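Local structure of putative uncharacterized protein (5BYP) at residues I30-Q35 / Y122-Y127; L40-C43 / S49-G52; I64-W69 / F93-T98; E81-V84 / S88-N91; K104-E107 / M113-N116. The protein is of unknown function but has a lipocalin-like barrel fold, so it may bind a small hydrophobic molecule as many calycin-clan proteins do. All blocks are in the same frame, centred on the assembly; numbering follows the deposited sequence.

Contact 1 of 5, residues I30-Q35 / Y122-Y127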
# COMPACT_ATOMS: atom_id res chain seq x y z
N ILE A 30 3.34 -3.83 -8.85
CA ILE A 30 2.53 -3.39 -7.71
C ILE A 30 1.40 -2.40 -8.09
O ILE A 30 1.61 -1.44 -8.84
CB ILE A 30 3.47 -2.77 -6.63
CG1 ILE A 30 4.44 -3.87 -6.07
CG2 ILE A 30 2.69 -2.05 -5.51
CD1 ILE A 30 5.41 -3.44 -4.93
N PHE A 31 0.19 -2.66 -7.53
CA PHE A 31 -1.01 -1.84 -7.70
C PHE A 31 -1.72 -1.65 -6.35
O PHE A 31 -1.75 -2.58 -5.54
CB PHE A 31 -1.97 -2.48 -8.71
CG PHE A 31 -1.41 -2.65 -10.10
CD1 PHE A 31 -0.62 -3.74 -10.42
CD2 PHE A 31 -1.73 -1.74 -11.11
CE1 PHE A 31 -0.10 -3.89 -11.71
CE2 PHE A 31 -1.26 -1.93 -12.41
CZ PHE A 31 -0.43 -2.99 -12.69
N TYR A 32 -2.26 -0.44 -6.10
CA TYR A 32 -3.09 -0.11 -4.92
C TYR A 32 -4.47 0.25 -5.39
O TYR A 32 -4.60 0.94 -6.39
CB TYR A 32 -2.48 1.07 -4.12
CG TYR A 32 -1.36 0.73 -3.15
CD1 TYR A 32 -0.46 -0.30 -3.42
CD2 TYR A 32 -1.09 1.54 -2.04
CE1 TYR A 32 0.64 -0.54 -2.60
CE2 TYR A 32 -0.03 1.28 -1.19
CZ TYR A 32 0.85 0.26 -1.48
OH TYR A 32 1.93 0.05 -0.66
N GLY A 33 -5.49 -0.25 -4.72
CA GLY A 33 -6.89 0.01 -5.07
C GLY A 33 -7.63 0.66 -3.93
O GLY A 33 -7.43 0.30 -2.77
N PHE A 34 -8.46 1.65 -4.24
CA PHE A 34 -9.21 2.40 -3.24
C PHE A 34 -10.68 2.43 -3.61
O PHE A 34 -11.00 2.73 -4.75
CB PHE A 34 -8.64 3.83 -3.12
CG PHE A 34 -7.17 3.90 -2.78
CD1 PHE A 34 -6.21 3.92 -3.79
CD2 PHE A 34 -6.74 3.99 -1.46
CE1 PHE A 34 -4.85 3.98 -3.48
CE2 PHE A 34 -5.38 4.08 -1.15
CZ PHE A 34 -4.44 4.08 -2.16
N GLN A 35 -11.57 2.06 -2.69
CA GLN A 35 -13.01 2.06 -2.95
C GLN A 35 -13.80 2.33 -1.68
O GLN A 35 -13.92 1.43 -0.86
CB GLN A 35 -13.51 0.70 -3.54
CG GLN A 35 -12.78 0.13 -4.76
CD GLN A 35 -13.12 0.84 -6.05
OE1 GLN A 35 -14.28 1.21 -6.32
NE2 GLN A 35 -12.11 0.97 -6.92
N TYR A 122 6.33 7.34 -2.48
CA TYR A 122 5.59 6.30 -3.20
C TYR A 122 4.92 6.97 -4.40
O TYR A 122 4.01 7.77 -4.21
CB TYR A 122 4.56 5.61 -2.29
CG TYR A 122 5.11 4.66 -1.25
CD1 TYR A 122 6.06 5.08 -0.32
CD2 TYR A 122 4.53 3.40 -1.05
CE1 TYR A 122 6.51 4.23 0.69
CE2 TYR A 122 4.97 2.55 -0.04
CZ TYR A 122 5.95 2.97 0.83
OH TYR A 122 6.36 2.12 1.83
N VAL A 123 5.44 6.73 -5.62
CA VAL A 123 4.99 7.42 -6.84
C VAL A 123 4.11 6.50 -7.68
O VAL A 123 4.60 5.54 -8.28
CB VAL A 123 6.20 7.95 -7.65
CG1 VAL A 123 5.75 8.64 -8.93
CG2 VAL A 123 7.07 8.88 -6.80
N PHE A 124 2.81 6.83 -7.73
CA PHE A 124 1.79 6.06 -8.43
C PHE A 124 1.23 6.77 -9.64
O PHE A 124 1.08 8.00 -9.65
CB PHE A 124 0.61 5.75 -7.49
CG PHE A 124 0.91 5.04 -6.20
CD1 PHE A 124 1.27 5.75 -5.07
CD2 PHE A 124 0.71 3.66 -6.08
CE1 PHE A 124 1.48 5.10 -3.85
CE2 PHE A 124 0.93 3.01 -4.86
CZ PHE A 124 1.31 3.73 -3.75
N ARG A 125 0.81 5.98 -10.63
CA ARG A 125 0.08 6.44 -11.80
C ARG A 125 -1.24 5.67 -11.89
O ARG A 125 -1.25 4.47 -11.66
CB ARG A 125 0.92 6.31 -13.09
CG ARG A 125 1.83 7.54 -13.31
CD ARG A 125 2.54 7.53 -14.65
NE ARG A 125 2.38 8.80 -15.37
CZ ARG A 125 3.17 9.19 -16.36
NH1 ARG A 125 4.20 8.44 -16.73
NH2 ARG A 125 2.96 10.34 -16.97
N LYS A 126 -2.36 6.38 -12.11
CA LYS A 126 -3.67 5.75 -12.19
C LYS A 126 -3.74 4.81 -13.41
O LYS A 126 -3.30 5.18 -14.50
CB LYS A 126 -4.79 6.81 -12.24
CG LYS A 126 -6.14 6.27 -11.83
CD LYS A 126 -7.13 7.38 -11.54
CE LYS A 126 -8.43 6.85 -11.00
NZ LYS A 126 -9.29 7.95 -10.49
N TYR A 127 -4.25 3.57 -13.22
CA TYR A 127 -4.32 2.58 -14.29
C TYR A 127 -5.76 2.46 -14.86
O TYR A 127 -6.65 1.89 -14.19
CB TYR A 127 -3.81 1.22 -13.78
CG TYR A 127 -3.52 0.21 -14.87
CD1 TYR A 127 -2.36 0.29 -15.63
CD2 TYR A 127 -4.36 -0.89 -15.07
CE1 TYR A 127 -2.06 -0.67 -16.60
CE2 TYR A 127 -4.06 -1.86 -16.03
CZ TYR A 127 -2.91 -1.74 -16.80
OH TYR A 127 -2.62 -2.70 -17.75
OXT TYR A 127 -5.99 2.97 -15.98

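Contact 2 of 5, residues L40-C43 / S49-G52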
# COMPACT_ATOMS: atom_id res chain seq x y z
N LEU A 40 -7.36 -2.26 -1.47
CA LEU A 40 -6.91 -3.44 -2.21
C LEU A 40 -5.51 -3.23 -2.67
O LEU A 40 -5.15 -2.11 -3.04
CB LEU A 40 -7.82 -3.71 -3.43
CG LEU A 40 -9.31 -3.93 -3.14
CD1 LEU A 40 -10.14 -3.72 -4.38
CD2 LEU A 40 -9.58 -5.32 -2.52
N ALA A 41 -4.71 -4.29 -2.70
CA ALA A 41 -3.35 -4.22 -3.22
C ALA A 41 -3.00 -5.54 -3.92
O ALA A 41 -3.46 -6.60 -3.46
CB ALA A 41 -2.38 -3.93 -2.09
N TYR A 42 -2.29 -5.48 -5.08
CA TYR A 42 -1.93 -6.69 -5.83
C TYR A 42 -0.51 -6.65 -6.39
O TYR A 42 -0.04 -5.60 -6.86
CB TYR A 42 -2.92 -6.99 -6.99
CG TYR A 42 -4.16 -6.13 -7.04
CD1 TYR A 42 -5.26 -6.40 -6.23
CD2 TYR A 42 -4.30 -5.13 -7.99
CE1 TYR A 42 -6.41 -5.62 -6.28
CE2 TYR A 42 -5.46 -4.37 -8.08
CZ TYR A 42 -6.52 -4.62 -7.23
OH TYR A 42 -7.68 -3.88 -7.31
N CYS A 43 0.16 -7.82 -6.36
CA CYS A 43 1.50 -8.06 -6.90
C CYS A 43 1.38 -8.97 -8.08
O CYS A 43 0.89 -10.08 -7.94
CB CYS A 43 2.42 -8.65 -5.84
SG CYS A 43 4.15 -8.68 -6.33
N SER A 49 -1.03 -14.73 -13.12
CA SER A 49 -1.54 -14.83 -11.76
C SER A 49 -1.04 -13.65 -10.96
O SER A 49 -0.02 -13.07 -11.31
CB SER A 49 -1.07 -16.14 -11.14
OG SER A 49 -1.60 -16.33 -9.84
N TYR A 50 -1.76 -13.28 -9.92
CA TYR A 50 -1.37 -12.19 -9.02
C TYR A 50 -1.75 -12.49 -7.56
O TYR A 50 -2.72 -13.20 -7.29
CB TYR A 50 -1.95 -10.81 -9.45
CG TYR A 50 -3.47 -10.74 -9.51
CD1 TYR A 50 -4.15 -11.05 -10.68
CD2 TYR A 50 -4.21 -10.29 -8.42
CE1 TYR A 50 -5.54 -11.02 -10.74
CE2 TYR A 50 -5.61 -10.27 -8.46
CZ TYR A 50 -6.27 -10.63 -9.62
OH TYR A 50 -7.65 -10.59 -9.69
N GLU A 51 -1.00 -11.94 -6.63
CA GLU A 51 -1.31 -12.10 -5.21
C GLU A 51 -1.94 -10.81 -4.71
O GLU A 51 -1.51 -9.72 -5.11
CB GLU A 51 -0.04 -12.46 -4.42
CG GLU A 51 -0.34 -13.06 -3.05
CD GLU A 51 0.62 -12.64 -1.94
OE1 GLU A 51 1.63 -11.96 -2.23
OE2 GLU A 51 0.34 -13.01 -0.77
N GLY A 52 -2.98 -10.94 -3.90
CA GLY A 52 -3.73 -9.81 -3.38
C GLY A 52 -3.80 -9.64 -1.87
O GLY A 52 -3.63 -10.60 -1.10

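Contact 3 of 5, residues I64-W69 / F93-T98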
# COMPACT_ATOMS: atom_id res chain seq x y z
N ILE A 64 -3.25 9.58 4.93
CA ILE A 64 -4.05 8.40 4.65
C ILE A 64 -3.49 7.27 5.50
O ILE A 64 -2.26 7.02 5.50
CB ILE A 64 -4.13 8.05 3.12
CG1 ILE A 64 -5.00 6.81 2.90
CG2 ILE A 64 -2.73 7.89 2.48
CD1 ILE A 64 -5.59 6.71 1.55
N SER A 65 -4.35 6.64 6.30
CA SER A 65 -3.93 5.56 7.18
C SER A 65 -4.42 4.25 6.63
O SER A 65 -5.61 3.95 6.73
CB SER A 65 -4.45 5.78 8.59
OG SER A 65 -3.67 6.75 9.26
N ILE A 66 -3.51 3.48 6.02
CA ILE A 66 -3.88 2.20 5.46
C ILE A 66 -3.65 1.09 6.49
O ILE A 66 -2.53 0.92 7.00
CB ILE A 66 -3.16 1.89 4.12
CG1 ILE A 66 -3.15 3.13 3.15
CG2 ILE A 66 -3.80 0.67 3.48
CD1 ILE A 66 -2.41 2.92 1.84
N THR A 67 -4.72 0.34 6.79
CA THR A 67 -4.70 -0.80 7.72
C THR A 67 -5.09 -2.05 6.96
O THR A 67 -6.09 -2.04 6.25
CB THR A 67 -5.62 -0.53 8.92
OG1 THR A 67 -5.36 0.77 9.45
CG2 THR A 67 -5.49 -1.58 10.00
N LEU A 68 -4.29 -3.12 7.08
CA LEU A 68 -4.59 -4.39 6.41
C LEU A 68 -5.48 -5.29 7.26
O LEU A 68 -5.26 -5.43 8.47
CB LEU A 68 -3.32 -5.15 6.06
CG LEU A 68 -2.40 -4.55 5.03
CD1 LEU A 68 -1.45 -5.58 4.54
CD2 LEU A 68 -3.18 -3.97 3.85
N TRP A 69 -6.41 -5.99 6.59
CA TRP A 69 -7.32 -6.92 7.22
C TRP A 69 -6.82 -8.37 7.10
O TRP A 69 -6.40 -8.79 6.02
CB TRP A 69 -8.71 -6.78 6.62
CG TRP A 69 -9.75 -7.34 7.52
CD1 TRP A 69 -10.28 -8.59 7.46
CD2 TRP A 69 -10.21 -6.76 8.76
NE1 TRP A 69 -11.14 -8.79 8.52
CE2 TRP A 69 -11.09 -7.69 9.35
CE3 TRP A 69 -9.96 -5.54 9.43
CZ2 TRP A 69 -11.76 -7.43 10.54
CZ3 TRP A 69 -10.63 -5.28 10.60
CH2 TRP A 69 -11.54 -6.21 11.14
N PHE A 93 4.71 -5.08 1.47
CA PHE A 93 4.48 -3.91 2.29
C PHE A 93 5.69 -3.55 3.13
O PHE A 93 6.22 -2.45 2.97
CB PHE A 93 3.25 -4.09 3.18
CG PHE A 93 1.99 -4.26 2.39
CD1 PHE A 93 1.41 -3.18 1.73
CD2 PHE A 93 1.40 -5.52 2.24
CE1 PHE A 93 0.21 -3.33 1.02
CE2 PHE A 93 0.22 -5.67 1.53
CZ PHE A 93 -0.39 -4.57 0.94
N GLY A 94 6.09 -4.46 4.03
CA GLY A 94 7.19 -4.23 4.95
C GLY A 94 6.79 -3.26 6.05
O GLY A 94 7.64 -2.63 6.67
N TRP A 95 5.48 -3.15 6.30
CA TRP A 95 4.91 -2.22 7.28
C TRP A 95 5.06 -2.69 8.73
O TRP A 95 4.56 -2.01 9.65
CB TRP A 95 3.42 -1.99 6.99
CG TRP A 95 3.13 -1.38 5.65
CD1 TRP A 95 4.02 -0.85 4.76
CD2 TRP A 95 1.83 -1.14 5.10
NE1 TRP A 95 3.36 -0.35 3.67
CE2 TRP A 95 2.02 -0.52 3.84
CE3 TRP A 95 0.52 -1.45 5.51
CZ2 TRP A 95 0.95 -0.21 3.00
CZ3 TRP A 95 -0.53 -1.16 4.67
CH2 TRP A 95 -0.32 -0.53 3.43
N GLY A 96 5.71 -3.83 8.93
CA GLY A 96 5.97 -4.37 10.26
C GLY A 96 4.80 -5.12 10.84
O GLY A 96 3.76 -5.27 10.19
N ASP A 97 4.94 -5.54 12.11
CA ASP A 97 3.96 -6.37 12.84
C ASP A 97 2.56 -5.75 12.90
O ASP A 97 1.57 -6.49 12.97
CB ASP A 97 4.47 -6.60 14.27
CG ASP A 97 3.61 -7.50 15.11
OD1 ASP A 97 3.64 -8.75 14.90
OD2 ASP A 97 2.89 -6.97 15.98
N THR A 98 2.46 -4.42 12.88
CA THR A 98 1.18 -3.75 13.05
C THR A 98 0.24 -3.94 11.81
O THR A 98 -0.98 -3.95 11.98
CB THR A 98 1.40 -2.26 13.40
OG1 THR A 98 0.19 -1.73 13.94
CG2 THR A 98 1.85 -1.42 12.21

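Contact 4 of 5, residues E81-V84 / S88-N91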
# COMPACT_ATOMS: atom_id res chain seq x y z
N GLU A 81 -1.12 -12.44 12.68
CA GLU A 81 0.26 -12.90 12.80
C GLU A 81 0.65 -13.83 11.62
O GLU A 81 1.78 -13.71 11.11
CB GLU A 81 0.53 -13.59 14.14
CG GLU A 81 0.68 -12.59 15.29
CD GLU A 81 1.64 -11.43 15.10
OE1 GLU A 81 2.85 -11.67 14.89
OE2 GLU A 81 1.19 -10.26 15.17
N GLU A 82 -0.30 -14.66 11.11
CA GLU A 82 -0.06 -15.47 9.91
C GLU A 82 0.22 -14.58 8.68
O GLU A 82 1.00 -14.95 7.82
CB GLU A 82 -1.25 -16.41 9.61
CG GLU A 82 -1.40 -17.55 10.62
CD GLU A 82 -2.62 -18.45 10.47
OE1 GLU A 82 -3.23 -18.45 9.37
OE2 GLU A 82 -2.95 -19.18 11.43
N LEU A 83 -0.39 -13.39 8.63
CA LEU A 83 -0.25 -12.47 7.50
C LEU A 83 1.03 -11.65 7.60
O LEU A 83 1.80 -11.63 6.65
CB LEU A 83 -1.48 -11.52 7.44
CG LEU A 83 -1.36 -10.25 6.59
CD1 LEU A 83 -1.31 -10.58 5.13
CD2 LEU A 83 -2.50 -9.28 6.89
N VAL A 84 1.22 -10.93 8.72
CA VAL A 84 2.33 -9.99 8.91
C VAL A 84 3.70 -10.70 8.99
O VAL A 84 4.72 -10.02 8.89
CB VAL A 84 2.15 -9.01 10.10
CG1 VAL A 84 1.04 -8.03 9.82
CG2 VAL A 84 1.89 -9.74 11.41
N SER A 88 5.49 -12.65 1.63
CA SER A 88 4.75 -11.87 0.65
C SER A 88 4.47 -10.47 1.17
O SER A 88 4.67 -9.49 0.46
CB SER A 88 3.44 -12.58 0.32
OG SER A 88 3.63 -13.97 0.12
N TYR A 89 4.06 -10.37 2.45
CA TYR A 89 3.79 -9.14 3.16
C TYR A 89 5.10 -8.38 3.42
O TYR A 89 5.19 -7.17 3.18
CB TYR A 89 3.04 -9.45 4.47
CG TYR A 89 2.95 -8.30 5.43
CD1 TYR A 89 3.94 -8.07 6.38
CD2 TYR A 89 1.86 -7.43 5.41
CE1 TYR A 89 3.87 -6.99 7.26
CE2 TYR A 89 1.79 -6.33 6.26
CZ TYR A 89 2.78 -6.15 7.22
OH TYR A 89 2.73 -5.08 8.06
N LYS A 90 6.11 -9.09 3.88
CA LYS A 90 7.41 -8.46 4.13
C LYS A 90 8.01 -7.86 2.83
O LYS A 90 8.53 -6.74 2.85
CB LYS A 90 8.38 -9.46 4.76
CG LYS A 90 8.13 -9.64 6.26
CD LYS A 90 8.67 -10.98 6.76
CE LYS A 90 8.59 -11.10 8.24
NZ LYS A 90 8.96 -12.46 8.69
N ASN A 91 7.86 -8.55 1.69
CA ASN A 91 8.40 -8.05 0.44
C ASN A 91 7.53 -6.96 -0.16
O ASN A 91 8.05 -6.05 -0.81
CB ASN A 91 8.58 -9.18 -0.57
CG ASN A 91 9.47 -10.32 -0.14
OD1 ASN A 91 10.12 -10.29 0.93
ND2 ASN A 91 9.45 -11.40 -0.91

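Contact 5 of 5, residues K104-E107 / M113-N116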
# COMPACT_ATOMS: atom_id res chain seq x y z
N LYS A 104 1.87 10.65 4.24
CA LYS A 104 1.56 12.04 3.92
C LYS A 104 1.20 12.09 2.45
O LYS A 104 1.94 11.55 1.62
CB LYS A 104 2.74 12.98 4.27
CG LYS A 104 2.98 13.20 5.78
CD LYS A 104 1.94 14.13 6.45
CE LYS A 104 2.12 15.60 6.17
NZ LYS A 104 1.09 16.42 6.86
N VAL A 105 0.03 12.65 2.13
CA VAL A 105 -0.40 12.76 0.73
C VAL A 105 0.23 14.02 0.14
O VAL A 105 -0.22 15.13 0.42
CB VAL A 105 -1.93 12.75 0.58
CG1 VAL A 105 -2.33 12.81 -0.91
CG2 VAL A 105 -2.54 11.53 1.27
N GLU A 106 1.32 13.84 -0.63
CA GLU A 106 2.02 14.97 -1.27
C GLU A 106 1.33 15.38 -2.57
O GLU A 106 1.23 16.57 -2.86
CB GLU A 106 3.49 14.62 -1.54
CG GLU A 106 4.31 14.38 -0.29
CD GLU A 106 5.81 14.33 -0.50
OE1 GLU A 106 6.26 14.31 -1.67
OE2 GLU A 106 6.55 14.34 0.52
N GLU A 107 0.84 14.40 -3.34
CA GLU A 107 0.17 14.62 -4.62
C GLU A 107 -0.98 13.64 -4.80
O GLU A 107 -0.87 12.45 -4.44
CB GLU A 107 1.17 14.47 -5.78
CG GLU A 107 0.64 14.87 -7.16
CD GLU A 107 1.67 14.93 -8.27
OE1 GLU A 107 2.88 14.79 -7.99
OE2 GLU A 107 1.27 15.14 -9.44
N MSE A 113 -0.34 10.21 -8.10
CA MSE A 113 -0.45 10.14 -6.64
C MSE A 113 0.94 9.93 -6.04
O MSE A 113 1.66 9.01 -6.46
CB MSE A 113 -1.42 9.02 -6.21
CG MSE A 113 -1.52 8.85 -4.68
SE MSE A 113 -2.05 7.05 -4.15
CE MSE A 113 -3.84 7.06 -4.87
N ARG A 114 1.32 10.77 -5.06
CA ARG A 114 2.61 10.63 -4.40
C ARG A 114 2.43 10.64 -2.89
O ARG A 114 1.99 11.64 -2.32
CB ARG A 114 3.61 11.72 -4.86
CG ARG A 114 5.06 11.40 -4.44
CD ARG A 114 6.09 12.35 -5.02
NE ARG A 114 6.10 13.65 -4.34
CZ ARG A 114 5.60 14.76 -4.86
NH1 ARG A 114 5.04 14.74 -6.07
NH2 ARG A 114 5.65 15.90 -4.19
N LEU A 115 2.73 9.50 -2.27
CA LEU A 115 2.65 9.32 -0.82
C LEU A 115 4.05 9.44 -0.21
O LEU A 115 5.04 9.24 -0.91
CB LEU A 115 2.02 7.97 -0.46
CG LEU A 115 0.64 7.69 -1.03
CD1 LEU A 115 0.23 6.29 -0.74
CD2 LEU A 115 -0.40 8.67 -0.50
N ASN A 116 4.14 9.78 1.06
CA ASN A 116 5.45 9.94 1.67
C ASN A 116 5.50 9.28 3.01
O ASN A 116 4.66 9.56 3.88
CB ASN A 116 5.80 11.42 1.79
CG ASN A 116 7.20 11.67 2.23
OD1 ASN A 116 7.56 11.50 3.41
ND2 ASN A 116 8.03 12.11 1.29

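Contact 1 of 5, residues I30-Q35 / Y122-Y127
F31 and F124 mark the closest approach of the backbones of strands 30-35 and 120-126, with their CA atoms 8.4 Å apart, so the two are not paired and only side chains meet. The rings of Y32 and F124 make an edge-to-face pair with centroids 4.9 Å apart and planes at 54°: F124 CE2 points down onto one face of Y32, 3.7 Å from its CG. Y32 keeps its ring anti to its own carbonyl carbon (chi1 -82°), which carries the hydroxyl past F124 to Y122, where Y32 OH lies 4.0 Å from Y122 CE2, at the ring edge. Backbones this far apart need large aromatic rings to touch. Replacing Y32 by an alanine would probably leave a gap at the edge of F124, which loses the face it rests against. On the strand's other side, F31 turns its edge to the face of Y127, with F31 CE2 4.0 Å from Y127 CG, near the exposed C-terminus. Strand 10-18 bridges the two, bonding through its backbone to I30, Y32 and F34, while strand 112-117 packs M113 and L115 against F124 and helix 87-92 sets F92 against Y32.

Contact 2 of 5, residues L40-C43 / S49-G52
The amide of C43 donates a hydrogen bond to E51 O, 2.8 Å long, at an N-H...O angle of 165°. The return bond runs from E51 N to C43 O, 3.0 Å long. Together they make C43 and E51 a hydrogen-bonded antiparallel pair near the turn end of the beta hairpin of strands 38-43 and 51-60. One step further along, Y42 and G52 form a non-hydrogen-bonded pair, where the backbones are held by weaker CA-H...O contacts: Y42 CA lies 3.1 Å from E51 O, and G52 CA lies 3.2 Å from A41 O. E51 O therefore receives both the C43 amide and the Y42 CA-H.

The two faces of the ribbon differ in character. C43 and E51 point to the side where helix 87-92 lies: C43 touches F92 there and E51 reaches S88. A small, weakly polar cysteine fits beside an aromatic ring, while a glutamate suits the partly exposed neighbouring position. On the other side stand Y42 and Y50; tyrosines suit such a face, their rings packing on each other and their polar ends tolerating exposure. Y50 holds its ring between its own backbone N and carbonyl carbon (chi1 59°), folding it over the hairpin toward Y42. The ring planes meet at 65°. Touching is left to the near atoms: Y42 CB meets Y50 CD2 at 3.8 Å, and Y50 CB lies 3.3 Å from C43 O, the same carbonyl that the E51 amide bonds.

Contact 3 of 5, residues I64-W69 / F93-T98
L68 and F93 meet at the close-fitting end of this contact, where a methyl group lies on an aromatic face. L68 CD1 sits 3.9 Å from the centroid of the F93 ring, 29° off the ring normal, a CH-pi contact made by side chains arriving from opposite directions. The other methyl turns to the indole, with L68 CD2 3.9 Å from W95 CZ3, so the forked end of leucine serves both rings at once. W95 is also met by I66, whose CG2 lies at the indole edge, 3.7 Å from W95 CH2. That methyl is brought there by standing anti to the backbone N of I66. Within the loop, F93 CD1 lies over one face of the same indole, toward its rim. A serine in place of L68 would probably lose the methyl on the F93 face and leave a gap beside W95.

The other side is loose. T67 points away from the loop, W69 and T98 are exposed, and G94 and G96 have positive phi values that glycine adopts easily, letting the chain turn at the surface between F93 and W95 and again just after W95.

Around this apolar cluster, F39 of strand 38-43 packs on I66 and L68, A41 and F53 lie against F93, and strand 100-108 flanks strand 63-68, bonding to I66 through R101. Helix 87-92 leads into the loop, and its Y89 packs on W95.

Contact 4 of 5, residues E81-V84 / S88-N91
The Y89 ring carries the backbone of V84 on one face: V84 CA stands 3.8 Å from the ring centroid and 22° off the ring normal, a CH-pi contact set toward the rim. Further out along the ring, V84 CG1 meets Y89 CZ at 3.6 Å, and the two side chains run side by side in the same direction. Two carbonyls from the end of helix 77-84 also come close: L83 O lies 3.3 Å from Y89 CB, and V84 O beside the ring, 3.3 Å from Y89 CD1. L83 itself adds a more distant apolar touch, its CG 4.4 Å from Y89 CD2.

Y89 reaches this place because its ring stands anti to its backbone N (chi1 168°), which carries it alongside the end of the preceding helix. Tyrosine suits the position: the ring gives a flat surface for V84 to lie on, and the hydroxyl at its far end bonds to G96 O in the loop that follows helix 87-92. A beta-branched valine is compact enough to put both its backbone and a methyl on the ring. K90, extended along the surface, passes V84 O with its CE and makes a weak bond from NZ to N85 O.

S86 lies in the turn, its OG bonded to L83 O and weakly to Y89 N, linking the end of one helix to the start of the next. The whole is a pair of short consecutive helices, 77-84 and 87-92, joined by a tight turn and inserted between strands 63-68 and 100-108 of the lipocalin-like barrel.

Contact 5 of 5, residues K104-E107 / M113-N116
R114 lies between two glutamates, E106 and E107, in a salt-bridge network. E106 OE1 takes the bond from R114 NE at 2.8 Å, with the oxygen tilted 18° out of the guanidinium plane. A weak second bond comes to the same oxygen from R114 NH2, at 3.0 Å. From the next residue on the same strand, E107 OE1 meets R114 NH1 at 2.9 Å, at the guanidinium edge. Both carboxylates stand at 77° to the guanidinium, so neither pairs flat with it, and E106 CB lies over one of its faces. The arginine bends at chi3 (76°), which turns its head back across the strands to the glutamates.

The backbone sets this up. Strands 104-107 and 113-116 form an antiparallel hairpin whose register slips by one at E106 and E107, a classic beta bulge. R114 O accepts from both of them, E106 N at 2.9 Å and E107 N at 3.2 Å, which puts two acidic side chains opposite one arginine. Regular pairing flanks the bulge, R114 N bonding to E107 O on one side and K104 N to N116 O on the other.

Further out, K112 makes a long, weak ion pair with E107, and N116 OD1 bonds to G119 N. The opposite face is apolar: V105 CG2 meets L115 CD2 at 4.0 Å, and I64 packs on both. Charged and polar residues thus take the outer face, V105 and the buried L115 the inner one, and with two carboxylates to one guanidinium, the arginine would probably offset much of the repulsion between its acidic neighbours.

Overall arrangement
All five contacts belong to one curled antiparallel sheet and the helical insertion beside it. Contacts 2 and 5 are hairpins on opposite sides of the chain's centre, about 22 Å apart between centres, and contact 1 joins their neighbourhoods from within: F31 O lies 3.0 Å from Y42 N, and F124 N lies 2.8 Å from M113 O, both probable hydrogen bonds. Contact 3 shares this interior, where Y32 OH packs 3.8 Å from W95 CZ2. Contact 4, centred about 10 Å from the centre of contact 3, flanks its loop and stays about 15 Å from contact 5 at the nearest atoms. The aromatic interior corresponds to where lipocalins commonly hold ligands, though no site is established here.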